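PDB 5TCB: PelA from Pseudomonas aeruginosa, which carries a glycoside hydrolase domain of family GH114, the part studied here, and as a whole protein probably also has deacetylase activity. Local coordinates for residues S25-W30 against G270-E275; S194-W199 against R253-V258; G204-V209 against S262-D267; A247-L252 against Y257-S262. One frame throughout, in Å; residues are numbered along the deposited sequence.

Interaction 1: residues S25-W30 against G270-E275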
loop_
_atom_site.group_PDB
_atom_site.type_symbol
_atom_site.label_atom_id
_atom_site.label_comp_id
_atom_site.label_asym_id
_atom_site.label_seq_id
_atom_site.Cartn_x
_atom_site.Cartn_y
_atom_site.Cartn_z
ATOM N N SER A 25 2.795 -2.759 15.805
ATOM C CA SER A 25 3.478 -3.888 16.410
ATOM C C SER A 25 3.376 -5.140 15.553
ATOM O O SER A 25 4.240 -6.027 15.643
ATOM C CB SER A 25 2.873 -4.191 17.796
ATOM O OG SER A 25 3.162 -3.163 18.728
ATOM N N SER A 26 2.325 -5.215 14.751
ATOM C CA SER A 26 2.029 -6.310 13.839
ATOM C C SER A 26 1.109 -5.745 12.773
ATOM O O SER A 26 0.475 -4.714 12.974
ATOM C CB SER A 26 1.361 -7.494 14.544
ATOM O OG SER A 26 0.095 -7.138 15.063
ATOM N N VAL A 27 1.067 -6.405 11.614
ATOM C CA VAL A 27 0.280 -5.886 10.504
ATOM C C VAL A 27 -0.223 -7.056 9.670
ATOM O O VAL A 27 0.474 -8.066 9.499
ATOM C CB VAL A 27 1.103 -4.875 9.662
ATOM C CG1 VAL A 27 2.325 -5.532 9.001
ATOM C CG2 VAL A 27 0.238 -4.196 8.660
ATOM N N ALA A 28 -1.451 -6.912 9.178
ATOM C CA ALA A 28 -2.028 -7.807 8.188
ATOM C C ALA A 28 -2.635 -7.003 7.046
ATOM O O ALA A 28 -3.055 -5.851 7.216
ATOM C CB ALA A 28 -3.091 -8.735 8.824
ATOM N N PHE A 29 -2.683 -7.639 5.868
ATOM C CA PHE A 29 -3.318 -7.100 4.671
ATOM C C PHE A 29 -4.307 -8.129 4.166
ATOM O O PHE A 29 -3.953 -9.309 4.044
ATOM C CB PHE A 29 -2.297 -6.846 3.549
ATOM C CG PHE A 29 -1.343 -5.695 3.786
ATOM C CD1 PHE A 29 -0.306 -5.815 4.700
ATOM C CD2 PHE A 29 -1.472 -4.506 3.067
ATOM C CE1 PHE A 29 0.578 -4.776 4.923
ATOM C CE2 PHE A 29 -0.587 -3.453 3.278
ATOM C CZ PHE A 29 0.427 -3.587 4.218
ATOM N N TRP A 30 -5.533 -7.686 3.862
ATOM C CA TRP A 30 -6.572 -8.583 3.358
ATOM C C TRP A 30 -7.364 -7.823 2.311
ATOM O O TRP A 30 -8.053 -6.859 2.647
ATOM C CB TRP A 30 -7.487 -9.081 4.481
ATOM C CG TRP A 30 -8.479 -10.084 3.980
ATOM C CD1 TRP A 30 -9.638 -9.814 3.275
ATOM C CD2 TRP A 30 -8.411 -11.515 4.088
ATOM N NE1 TRP A 30 -10.273 -10.974 2.962
ATOM C CE2 TRP A 30 -9.557 -12.041 3.449
ATOM C CE3 TRP A 30 -7.508 -12.402 4.677
ATOM C CZ2 TRP A 30 -9.796 -13.398 3.356
ATOM C CZ3 TRP A 30 -7.756 -13.749 4.612
ATOM C CH2 TRP A 30 -8.894 -14.252 3.954
ATOM N N GLY A 270 -1.941 -14.630 6.598
ATOM C CA GLY A 270 -0.500 -14.728 6.673
ATOM C C GLY A 270 0.006 -14.412 8.066
ATOM O O GLY A 270 -0.749 -14.232 9.022
ATOM N N VAL A 271 1.338 -14.330 8.176
ATOM C CA VAL A 271 1.973 -14.270 9.476
ATOM C C VAL A 271 2.760 -12.983 9.651
ATOM O O VAL A 271 3.471 -12.531 8.750
ATOM C CB VAL A 271 2.862 -15.498 9.683
ATOM C CG1 VAL A 271 1.974 -16.726 9.790
ATOM C CG2 VAL A 271 3.813 -15.652 8.560
ATOM N N SER A 272 2.671 -12.439 10.845
ATOM C CA SER A 272 3.415 -11.270 11.264
ATOM C C SER A 272 4.333 -11.547 12.445
ATOM O O SER A 272 5.367 -10.900 12.566
ATOM C CB SER A 272 2.440 -10.108 11.604
ATOM O OG SER A 272 3.147 -8.889 11.848
ATOM N N ASP A 273 4.014 -12.512 13.291
ATOM C CA ASP A 273 4.869 -12.831 14.435
ATOM C C ASP A 273 4.955 -14.344 14.543
ATOM O O ASP A 273 4.366 -15.075 13.736
ATOM C CB ASP A 273 4.337 -12.165 15.707
ATOM C CG ASP A 273 5.446 -11.522 16.547
ATOM O OD1 ASP A 273 6.581 -12.058 16.579
ATOM O OD2 ASP A 273 5.177 -10.474 17.174
ATOM N N VAL A 274 5.728 -14.808 15.536
ATOM C CA VAL A 274 5.907 -16.235 15.763
ATOM C C VAL A 274 4.677 -16.790 16.470
ATOM O O VAL A 274 3.845 -16.050 17.003
ATOM C CB VAL A 274 7.191 -16.512 16.574
ATOM N N GLU A 275 4.552 -18.112 16.453
ATOM C CA GLU A 275 3.446 -18.789 17.128
ATOM C C GLU A 275 3.886 -19.331 18.487
ATOM O O GLU A 275 5.060 -19.244 18.850
ATOM C CB GLU A 275 2.905 -19.926 16.260
ATOM C CG GLU A 275 1.731 -20.684 16.875
ATOM O OE1 GLU A 275 3.150 -22.884 15.582
ATOM O OE2 GLU A 275 -0.147 -23.017 15.967
#
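Ser272 meets Ser26 and Val27 in a small, buried, partly polar contact at the seam of the barrel, where the C-terminal tail of the chain runs beside the start of the first strand, 27-30. The hydroxyl of Ser272 does most of the work. Val27 N donates to Ser272 OG over 3.2 Å, with an N-H...O angle of 160°. The same oxygen is also hydrogen-bonded to Pro259 O in the last strand, 258-262. Val271 shares a backbone hydrogen bond with Val261, so the tail lies along that strand and Ser272 reaches from it to Val27. With OG set anti to the backbone N (chi1 -172°), the hydroxyl extends to the edge of strand 27-30.

Around this bond the packing is close. Ser272 OG lies 3.4 Å from Ser26 CA and 3.5 Å from Ser26 CB, while Ser272 CB rests 3.5 Å from Val27 O. That carbonyl oxygen is buried here and has no hydrogen-bond partner in the model. The hydroxyl of Ser26 takes another course and is hydrogen-bonded to Asp44 N beside the neighbouring strand, 45-48, so its CB rather than its polar end faces the tail. Arg253 adds a charged link from helix 242-254, its guanidinium group bonding to the carbonyl oxygens of both Ser25 and Ser272.

Val27 and Phe29 also pack on side chains of strand 258-262, namely Val258 and Phe260. Eight parallel strands in sequential order fit a (beta/alpha)8, TIM-like barrel, at whose seam the first and last strands meet through side chains and through Ser272 of the tail.

Interaction 2: residues S194-W199 against R253-V258; sequences SIHAGW and RSEGYV
His196 and Ile195, neighbours in a loop, reach in the same general direction to two side chains of the turn that follows helix 242-254: His196 grips Glu255, and Ile195 lies on Tyr257. The polar pair comes together from opposite directions. His196 NE2 donates to Glu255 OE1 over 2.7 Å at an N-H...O angle of 156°, using the syn lone pair of that oxygen, while a weak second bond runs from His196 NE2 to Glu255 OE2 at 3.3 Å. The imidazole and carboxylate planes are turned 68° apart, so the acid meets the ring edge without lying flat against it. An extended chain beyond CG carries the carboxylate of Glu255 across to the histidine, and a long, weak ion pair links its OE2 to Arg251 NE.

Ile195 serves both rings. Its CG2 branch sits 3.7 Å above the centre of the His196 ring plane and also touches the Tyr257 rim, 3.9 Å from CE1. The other branch makes a CH-pi contact, with Ile195 CG1 4.2 Å from the centroid of the Tyr257 ring, over its face; chi1 of -62° puts CG1 beside the backbone N and leaves CG2 anti to it. Ile195 CD1 then extends to Tyr257 CZ at 3.9 Å. At the far end of the phenol, Arg225 bonds to the hydroxyl.

Asp235 holds the backbone N atoms of residues 195-197. In the other segment, Gly256, with positive phi, forms a Schellman C-cap of helix 242-254. A His-carboxylate hydrogen bond with a CH-pi contact beside it thus joins the 194-199 loop to the turn between the last helix and last strand of the barrel.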
loop_
_atom_site.group_PDB
_atom_site.type_symbol
_atom_site.label_atom_id
_atom_site.label_comp_id
_atom_site.label_asym_id
_atom_site.label_seq_id
_atom_site.Cartn_x
_atom_site.Cartn_y
_atom_site.Cartn_z
ATOM N N SER A 194 9.522 -6.191 -1.830
ATOM C CA SER A 194 9.612 -7.131 -0.722
ATOM C C SER A 194 11.058 -7.092 -0.243
ATOM O O SER A 194 11.921 -6.504 -0.907
ATOM C CB SER A 194 9.227 -8.541 -1.168
ATOM O OG SER A 194 7.863 -8.637 -1.513
ATOM N N ILE A 195 11.355 -7.758 0.872
ATOM C CA ILE A 195 12.697 -7.688 1.447
ATOM C C ILE A 195 13.481 -8.949 1.095
ATOM O O ILE A 195 14.541 -8.868 0.458
ATOM C CB ILE A 195 12.640 -7.444 2.969
ATOM C CG1 ILE A 195 11.971 -6.098 3.298
ATOM C CG2 ILE A 195 14.046 -7.505 3.606
ATOM C CD1 ILE A 195 12.604 -4.867 2.631
ATOM N N HIS A 196 12.986 -10.122 1.474
ATOM C CA HIS A 196 13.679 -11.365 1.164
ATOM C C HIS A 196 12.905 -12.258 0.212
ATOM O O HIS A 196 13.474 -12.796 -0.754
ATOM C CB HIS A 196 13.969 -12.153 2.449
ATOM C CG HIS A 196 14.909 -11.466 3.384
ATOM N ND1 HIS A 196 16.197 -11.125 3.023
ATOM C CD2 HIS A 196 14.756 -11.070 4.669
ATOM C CE1 HIS A 196 16.791 -10.536 4.047
ATOM N NE2 HIS A 196 15.941 -10.497 5.059
ATOM N N ALA A 197 11.621 -12.462 0.493
ATOM C CA ALA A 197 10.772 -13.356 -0.275
ATOM C C ALA A 197 9.741 -12.513 -1.008
ATOM O O ALA A 197 8.924 -11.822 -0.390
ATOM C CB ALA A 197 10.105 -14.394 0.634
ATOM N N GLY A 198 9.787 -12.550 -2.337
ATOM C CA GLY A 198 8.934 -11.705 -3.130
ATOM C C GLY A 198 8.072 -12.481 -4.105
ATOM O O GLY A 198 8.101 -13.717 -4.180
ATOM N N TRP A 199 7.298 -11.702 -4.859
ATOM C CA TRP A 199 6.404 -12.203 -5.889
ATOM C C TRP A 199 6.765 -11.538 -7.209
ATOM O O TRP A 199 6.680 -10.312 -7.332
ATOM C CB TRP A 199 4.951 -11.912 -5.534
ATOM C CG TRP A 199 4.025 -12.312 -6.602
ATOM C CD1 TRP A 199 3.295 -11.488 -7.403
ATOM C CD2 TRP A 199 3.732 -13.645 -7.014
ATOM N NE1 TRP A 199 2.559 -12.231 -8.288
ATOM C CE2 TRP A 199 2.809 -13.560 -8.069
ATOM C CE3 TRP A 199 4.157 -14.908 -6.586
ATOM C CZ2 TRP A 199 2.298 -14.686 -8.704
ATOM C CZ3 TRP A 199 3.654 -16.022 -7.219
ATOM C CH2 TRP A 199 2.734 -15.906 -8.267
ATOM N N ARG A 253 11.752 -9.284 11.702
ATOM C CA ARG A 253 11.726 -8.532 12.958
ATOM C C ARG A 253 13.131 -8.283 13.495
ATOM O O ARG A 253 13.430 -7.174 13.953
ATOM C CB ARG A 253 10.842 -9.254 13.986
ATOM C CG ARG A 253 9.369 -9.080 13.688
ATOM C CD ARG A 253 8.471 -9.730 14.719
ATOM N NE ARG A 253 7.074 -9.490 14.359
ATOM C CZ ARG A 253 6.368 -8.434 14.746
ATOM N NH1 ARG A 253 6.910 -7.493 15.512
ATOM N NH2 ARG A 253 5.129 -8.299 14.309
ATOM N N SER A 254 14.007 -9.294 13.451
ATOM C CA SER A 254 15.371 -9.098 13.931
ATOM C C SER A 254 16.122 -8.067 13.102
ATOM O O SER A 254 17.053 -7.438 13.613
ATOM C CB SER A 254 16.146 -10.422 13.926
ATOM O OG SER A 254 16.592 -10.769 12.613
ATOM N N GLU A 255 15.696 -7.842 11.860
ATOM C CA GLU A 255 16.288 -6.838 10.991
ATOM C C GLU A 255 15.587 -5.487 11.076
ATOM O O GLU A 255 15.938 -4.574 10.317
ATOM C CB GLU A 255 16.279 -7.356 9.551
ATOM C CG GLU A 255 17.145 -8.599 9.400
ATOM C CD GLU A 255 17.013 -9.284 8.059
ATOM O OE1 GLU A 255 16.228 -8.815 7.214
ATOM O OE2 GLU A 255 17.692 -10.313 7.856
ATOM N N GLY A 256 14.614 -5.337 11.977
ATOM C CA GLY A 256 14.011 -4.053 12.253
ATOM C C GLY A 256 12.718 -3.783 11.519
ATOM O O GLY A 256 12.178 -2.675 11.646
ATOM N N TYR A 257 12.195 -4.758 10.783
ATOM C CA TYR A 257 10.952 -4.602 10.033
ATOM C C TYR A 257 9.752 -5.111 10.833
ATOM O O TYR A 257 9.867 -5.978 11.698
ATOM C CB TYR A 257 11.019 -5.365 8.705
ATOM C CG TYR A 257 12.124 -4.922 7.796
ATOM C CD1 TYR A 257 13.258 -5.690 7.664
ATOM C CD2 TYR A 257 12.049 -3.730 7.091
ATOM C CE1 TYR A 257 14.274 -5.317 6.846
ATOM C CE2 TYR A 257 13.083 -3.335 6.270
ATOM C CZ TYR A 257 14.192 -4.134 6.160
ATOM O OH TYR A 257 15.239 -3.770 5.348
ATOM N N VAL A 258 8.578 -4.571 10.526
ATOM C CA VAL A 258 7.324 -5.162 10.986
ATOM C C VAL A 258 6.763 -5.947 9.807
ATOM O O VAL A 258 6.353 -5.325 8.814
ATOM C CB VAL A 258 6.334 -4.099 11.462
ATOM C CG1 VAL A 258 5.062 -4.758 12.017
ATOM C CG2 VAL A 258 6.971 -3.247 12.543
#

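Interaction 3: residues G204-V209 against S262-D267; sequences GQYREV and STPALD
The phenol ring of Tyr206 points its edge and hydroxyl end at the loop 262-267. Ser262 O stands at the ring edge, near the ring plane, 4.4 Å from CE1 of Tyr206, whereas Pro264 CD approaches the same ring obliquely. Elsewhere around the ring, Trp199 makes an edge-to-face stack with it, and Tyr236 and Pro238 pack against it. Tyr206 belongs to the second strand of a beta-hairpin, 197-200 and 205-208, whose turn carries a G1 bulge at Gly204 and Gln205; the opposing loop is a type I turn from Thr263 to Leu266. Hairpin and turn meet beyond the C-terminal ends of the parallel strands, the end at which active sites lie in TIM barrels.

The contact is made by van der Waals packing. Tyr206 and Pro264 cross at about a right angle, with Pro264 CD 3.8 Å from Tyr206 CZ and 3.3 Å from Tyr206 OH. Thr263 supplies a methyl group on the same front, its CG2 being 3.6 Å from Tyr206 OH. At chi1 61° the threonine turns this methyl to the tyrosine and its hydroxyl to Asp267, the residue after the turn.

Two internal bonds fix the loop that receives the ring. The first closes the turn, Leu266 N donating to Thr263 O over 2.9 Å. Separately, Leu266 shares a backbone bond with Tyr31, a tie to the start of the barrel just after strand 27-30. The second internal bond is made by the threonine hydroxyl: Thr263 OG1 donates to Asp267 OD1 over 3.0 Å, meeting that oxygen nearly along its C-O bond.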
loop_
_atom_site.group_PDB
_atom_site.type_symbol
_atom_site.label_atom_id
_atom_site.label_comp_id
_atom_site.label_asym_id
_atom_site.label_seq_id
_atom_site.Cartn_x
_atom_site.Cartn_y
_atom_site.Cartn_z
ATOM N N GLY A 204 5.414 -14.910 -12.620
ATOM C CA GLY A 204 4.349 -15.631 -11.944
ATOM C C GLY A 204 4.840 -16.588 -10.885
ATOM O O GLY A 204 4.161 -17.578 -10.591
ATOM N N GLN A 205 6.003 -16.323 -10.301
ATOM C CA GLN A 205 6.605 -17.220 -9.330
ATOM C C GLN A 205 6.947 -16.459 -8.057
ATOM O O GLN A 205 7.293 -15.273 -8.095
ATOM C CB GLN A 205 7.869 -17.881 -9.904
ATOM N N TYR A 206 6.786 -17.130 -6.925
ATOM C CA TYR A 206 7.507 -16.736 -5.730
ATOM C C TYR A 206 9.002 -16.821 -6.009
ATOM O O TYR A 206 9.507 -17.875 -6.410
ATOM C CB TYR A 206 7.132 -17.648 -4.567
ATOM C CG TYR A 206 5.691 -17.553 -4.111
ATOM C CD1 TYR A 206 5.297 -16.590 -3.191
ATOM C CD2 TYR A 206 4.734 -18.464 -4.551
ATOM C CE1 TYR A 206 3.973 -16.517 -2.741
ATOM C CE2 TYR A 206 3.417 -18.391 -4.113
ATOM C CZ TYR A 206 3.045 -17.416 -3.207
ATOM O OH TYR A 206 1.737 -17.339 -2.752
ATOM N N ARG A 207 9.709 -15.710 -5.830
ATOM C CA ARG A 207 11.145 -15.689 -6.061
ATOM C C ARG A 207 11.814 -14.929 -4.931
ATOM O O ARG A 207 11.239 -13.980 -4.372
ATOM C CB ARG A 207 11.499 -15.039 -7.408
ATOM C CG ARG A 207 10.383 -15.097 -8.439
ATOM C CD ARG A 207 10.923 -15.011 -9.858
ATOM N NE ARG A 207 11.860 -13.908 -10.028
ATOM N NH1 ARG A 207 13.635 -11.753 -10.405
ATOM N NH2 ARG A 207 14.600 -13.743 -8.573
ATOM N N GLU A 208 13.009 -15.374 -4.563
ATOM C CA GLU A 208 13.845 -14.565 -3.698
ATOM C C GLU A 208 13.990 -13.187 -4.319
ATOM O O GLU A 208 14.148 -13.045 -5.535
ATOM C CB GLU A 208 15.218 -15.215 -3.506
ATOM N N VAL A 209 13.900 -12.163 -3.488
ATOM C CA VAL A 209 14.175 -10.812 -3.945
ATOM C C VAL A 209 15.615 -10.795 -4.440
ATOM O O VAL A 209 16.515 -11.173 -3.678
ATOM C CB VAL A 209 13.939 -9.789 -2.823
ATOM C CG1 VAL A 209 14.351 -8.415 -3.248
ATOM C CG2 VAL A 209 12.471 -9.795 -2.421
ATOM N N SER A 262 2.665 -13.272 3.232
ATOM C CA SER A 262 1.361 -13.735 2.768
ATOM C C SER A 262 1.454 -14.103 1.288
ATOM O O SER A 262 2.539 -14.373 0.770
ATOM C CB SER A 262 0.305 -12.659 3.073
ATOM O OG SER A 262 -0.990 -13.173 2.885
ATOM N N THR A 263 0.318 -14.167 0.625
ATOM C CA THR A 263 0.181 -14.487 -0.792
ATOM C C THR A 263 -0.050 -13.221 -1.596
ATOM O O THR A 263 -0.563 -12.225 -1.073
ATOM C CB THR A 263 -1.012 -15.424 -1.014
ATOM O OG1 THR A 263 -2.204 -14.761 -0.575
ATOM C CG2 THR A 263 -0.831 -16.735 -0.256
ATOM N N PRO A 264 0.255 -13.236 -2.895
ATOM C CA PRO A 264 0.098 -12.008 -3.701
ATOM C C PRO A 264 -1.334 -11.531 -3.853
ATOM O O PRO A 264 -1.545 -10.345 -4.133
ATOM C CB PRO A 264 0.697 -12.411 -5.055
ATOM C CG PRO A 264 0.563 -13.923 -5.099
ATOM C CD PRO A 264 0.784 -14.360 -3.687
ATOM N N ALA A 265 -2.323 -12.411 -3.704
ATOM C CA ALA A 265 -3.716 -12.003 -3.726
ATOM C C ALA A 265 -4.171 -11.401 -2.404
ATOM O O ALA A 265 -5.220 -10.749 -2.369
ATOM C CB ALA A 265 -4.606 -13.199 -4.066
ATOM N N LEU A 266 -3.384 -11.559 -1.345
ATOM C CA LEU A 266 -3.732 -11.056 -0.019
ATOM C C LEU A 266 -5.116 -11.557 0.382
ATOM O O LEU A 266 -5.992 -10.807 0.847
ATOM C CB LEU A 266 -3.632 -9.531 0.060
ATOM C CG LEU A 266 -2.243 -8.890 0.091
ATOM C CD1 LEU A 266 -1.272 -9.605 1.021
ATOM C CD2 LEU A 266 -1.678 -8.773 -1.307
ATOM N N ASP A 267 -5.288 -12.870 0.219
ATOM C CA ASP A 267 -6.530 -13.563 0.524
ATOM C C ASP A 267 -6.308 -14.667 1.551
ATOM O O ASP A 267 -7.023 -15.672 1.558
ATOM C CB ASP A 267 -7.134 -14.131 -0.755
ATOM C CG ASP A 267 -6.241 -15.166 -1.428
ATOM O OD1 ASP A 267 -5.106 -15.406 -0.958
ATOM O OD2 ASP A 267 -6.669 -15.727 -2.465
#

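Interaction 4: residues A247-L252 against Y257-S262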
loop_
_atom_site.group_PDB
_atom_site.type_symbol
_atom_site.label_atom_id
_atom_site.label_comp_id
_atom_site.label_asym_id
_atom_site.label_seq_id
_atom_site.Cartn_x
_atom_site.Cartn_y
_atom_site.Cartn_z
ATOM N N ALA A 247 9.427 -18.420 10.150
ATOM C CA ALA A 247 10.854 -18.145 10.321
ATOM C C ALA A 247 11.231 -16.829 9.668
ATOM O O ALA A 247 12.050 -16.068 10.199
ATOM C CB ALA A 247 11.679 -19.281 9.732
ATOM N N LEU A 248 10.646 -16.548 8.509
ATOM C CA LEU A 248 10.968 -15.309 7.805
ATOM C C LEU A 248 10.427 -14.089 8.551
ATOM O O LEU A 248 11.105 -13.055 8.641
ATOM C CB LEU A 248 10.424 -15.358 6.379
ATOM C CG LEU A 248 10.569 -14.043 5.617
ATOM C CD1 LEU A 248 12.019 -13.591 5.489
ATOM C CD2 LEU A 248 9.934 -14.193 4.253
ATOM N N ALA A 249 9.226 -14.202 9.122
ATOM C CA ALA A 249 8.737 -13.125 9.967
ATOM C C ALA A 249 9.705 -12.853 11.119
ATOM O O ALA A 249 9.978 -11.691 11.443
ATOM C CB ALA A 249 7.347 -13.477 10.490
ATOM N N ALA A 250 10.233 -13.903 11.751
ATOM C CA ALA A 250 11.205 -13.694 12.828
ATOM C C ALA A 250 12.473 -13.039 12.303
ATOM O O ALA A 250 13.020 -12.118 12.923
ATOM C CB ALA A 250 11.535 -15.020 13.506
ATOM N N ARG A 251 12.926 -13.465 11.130
ATOM C CA ARG A 251 14.111 -12.870 10.520
ATOM C C ARG A 251 13.895 -11.380 10.268
ATOM O O ARG A 251 14.740 -10.544 10.614
ATOM C CB ARG A 251 14.402 -13.633 9.232
ATOM C CG ARG A 251 15.726 -13.371 8.606
ATOM C CD ARG A 251 15.872 -14.237 7.378
ATOM N NE ARG A 251 16.892 -13.709 6.484
ATOM C CZ ARG A 251 16.951 -13.957 5.180
ATOM N NH1 ARG A 251 16.039 -14.726 4.598
ATOM N NH2 ARG A 251 17.924 -13.422 4.459
ATOM N N LEU A 252 12.741 -11.027 9.711
ATOM C CA LEU A 252 12.463 -9.636 9.375
ATOM C C LEU A 252 12.360 -8.766 10.628
ATOM O O LEU A 252 12.851 -7.630 10.645
ATOM C CB LEU A 252 11.181 -9.567 8.529
ATOM C CG LEU A 252 11.379 -10.127 7.107
ATOM C CD1 LEU A 252 10.050 -10.437 6.427
ATOM C CD2 LEU A 252 12.177 -9.154 6.255
ATOM N N TYR A 257 12.195 -4.758 10.783
ATOM C CA TYR A 257 10.952 -4.602 10.033
ATOM C C TYR A 257 9.752 -5.111 10.833
ATOM O O TYR A 257 9.867 -5.978 11.698
ATOM C CB TYR A 257 11.019 -5.365 8.705
ATOM C CG TYR A 257 12.124 -4.922 7.796
ATOM C CD1 TYR A 257 13.258 -5.690 7.664
ATOM C CD2 TYR A 257 12.049 -3.730 7.091
ATOM C CE1 TYR A 257 14.274 -5.317 6.846
ATOM C CE2 TYR A 257 13.083 -3.335 6.270
ATOM C CZ TYR A 257 14.192 -4.134 6.160
ATOM O OH TYR A 257 15.239 -3.770 5.348
ATOM N N VAL A 258 8.578 -4.571 10.526
ATOM C CA VAL A 258 7.324 -5.162 10.986
ATOM C C VAL A 258 6.763 -5.947 9.807
ATOM O O VAL A 258 6.353 -5.325 8.814
ATOM C CB VAL A 258 6.334 -4.099 11.462
ATOM C CG1 VAL A 258 5.062 -4.758 12.017
ATOM C CG2 VAL A 258 6.971 -3.247 12.543
ATOM N N PRO A 259 6.780 -7.279 9.835
ATOM C CA PRO A 259 6.484 -8.042 8.621
ATOM C C PRO A 259 5.055 -8.529 8.489
ATOM O O PRO A 259 4.359 -8.729 9.482
ATOM C CB PRO A 259 7.419 -9.235 8.752
ATOM C CG PRO A 259 7.406 -9.504 10.229
ATOM C CD PRO A 259 7.329 -8.149 10.900
ATOM N N PHE A 260 4.647 -8.776 7.248
ATOM C CA PHE A 260 3.507 -9.622 6.943
ATOM C C PHE A 260 3.913 -10.495 5.783
ATOM O O PHE A 260 4.327 -9.977 4.744
ATOM C CB PHE A 260 2.271 -8.814 6.585
ATOM C CG PHE A 260 1.007 -9.644 6.403
ATOM C CD1 PHE A 260 0.499 -10.410 7.445
ATOM C CD2 PHE A 260 0.294 -9.585 5.206
ATOM C CE1 PHE A 260 -0.672 -11.149 7.299
ATOM C CE2 PHE A 260 -0.877 -10.316 5.056
ATOM C CZ PHE A 260 -1.381 -11.080 6.093
ATOM N N VAL A 261 3.832 -11.802 5.972
ATOM C CA VAL A 261 4.275 -12.759 4.969
ATOM C C VAL A 261 3.040 -13.495 4.486
ATOM O O VAL A 261 2.415 -14.246 5.245
ATOM C CB VAL A 261 5.327 -13.719 5.526
ATOM C CG1 VAL A 261 5.881 -14.586 4.397
ATOM C CG2 VAL A 261 6.437 -12.933 6.270
ATOM N N SER A 262 2.665 -13.272 3.232
ATOM C CA SER A 262 1.361 -13.735 2.768
ATOM C C SER A 262 1.454 -14.103 1.288
ATOM O O SER A 262 2.539 -14.373 0.770
ATOM C CB SER A 262 0.305 -12.659 3.073
ATOM O OG SER A 262 -0.990 -13.173 2.885
#
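Leu252 packs against Pro259 and Tyr257 in the tight part of this contact, where helix 242-254 turns back into strand 258-262. Leu252 and Pro259 lie alongside each other, running opposite ways, with Leu252 CD1 3.7 Å from Pro259 CB. The other methyl, Leu252 CD2, lies 3.9 Å from Tyr257 CD1, so the fork of the leucine divides between proline and tyrosine. The backbone joins the same end, Tyr257 N donating to Leu252 O over 2.9 Å; this oxygen also lies at the edge of the tyrosine ring. Ala249 closes on the proline too, its O 3.6 Å and its CB 4.0 Å from Pro259 CG.

Around Val261 the fit is looser. Its CG2 is 4.4 Å from Ala249 CB and about as far from Leu252 CD1. Leu248, with CG anti to its backbone N (chi1 173°), brings CD2 to 4.1 Å from Val261 CG1. The far side of the helix, with Ala247, Ala250 and Arg251, is exposed to solvent.

The short axes run nearly antiparallel, 160° apart and 7.7 Å at closest approach. With strand 231-236, to which strand 258-262 is hydrogen-bonded in parallel, this is the beta-alpha-beta crossover repeated around a (beta/alpha)8 barrel.

How the interactions relate
All four contacts gather around the last beta-alpha-beta unit of the barrel. Interaction 1 joins the two ends of the modelled domain, and the other three fall between its segments in sequence. Interactions 2 and 4 are closest, with centres about 5 Å apart; they share Tyr257 and Val258 and both use helix 242-254. Interaction 4 lies about 8 Å from interaction 1, centre to centre, both reaching the eight-stranded sheet. The centre of interaction 3 stands about 13 to 15 Å from those of the others; it is linked to interaction 2 through the hairpin 197-208, their segments alternating along the chain. Together they hold the closing strand to its helix, the N-terminal strand and the surrounding loops.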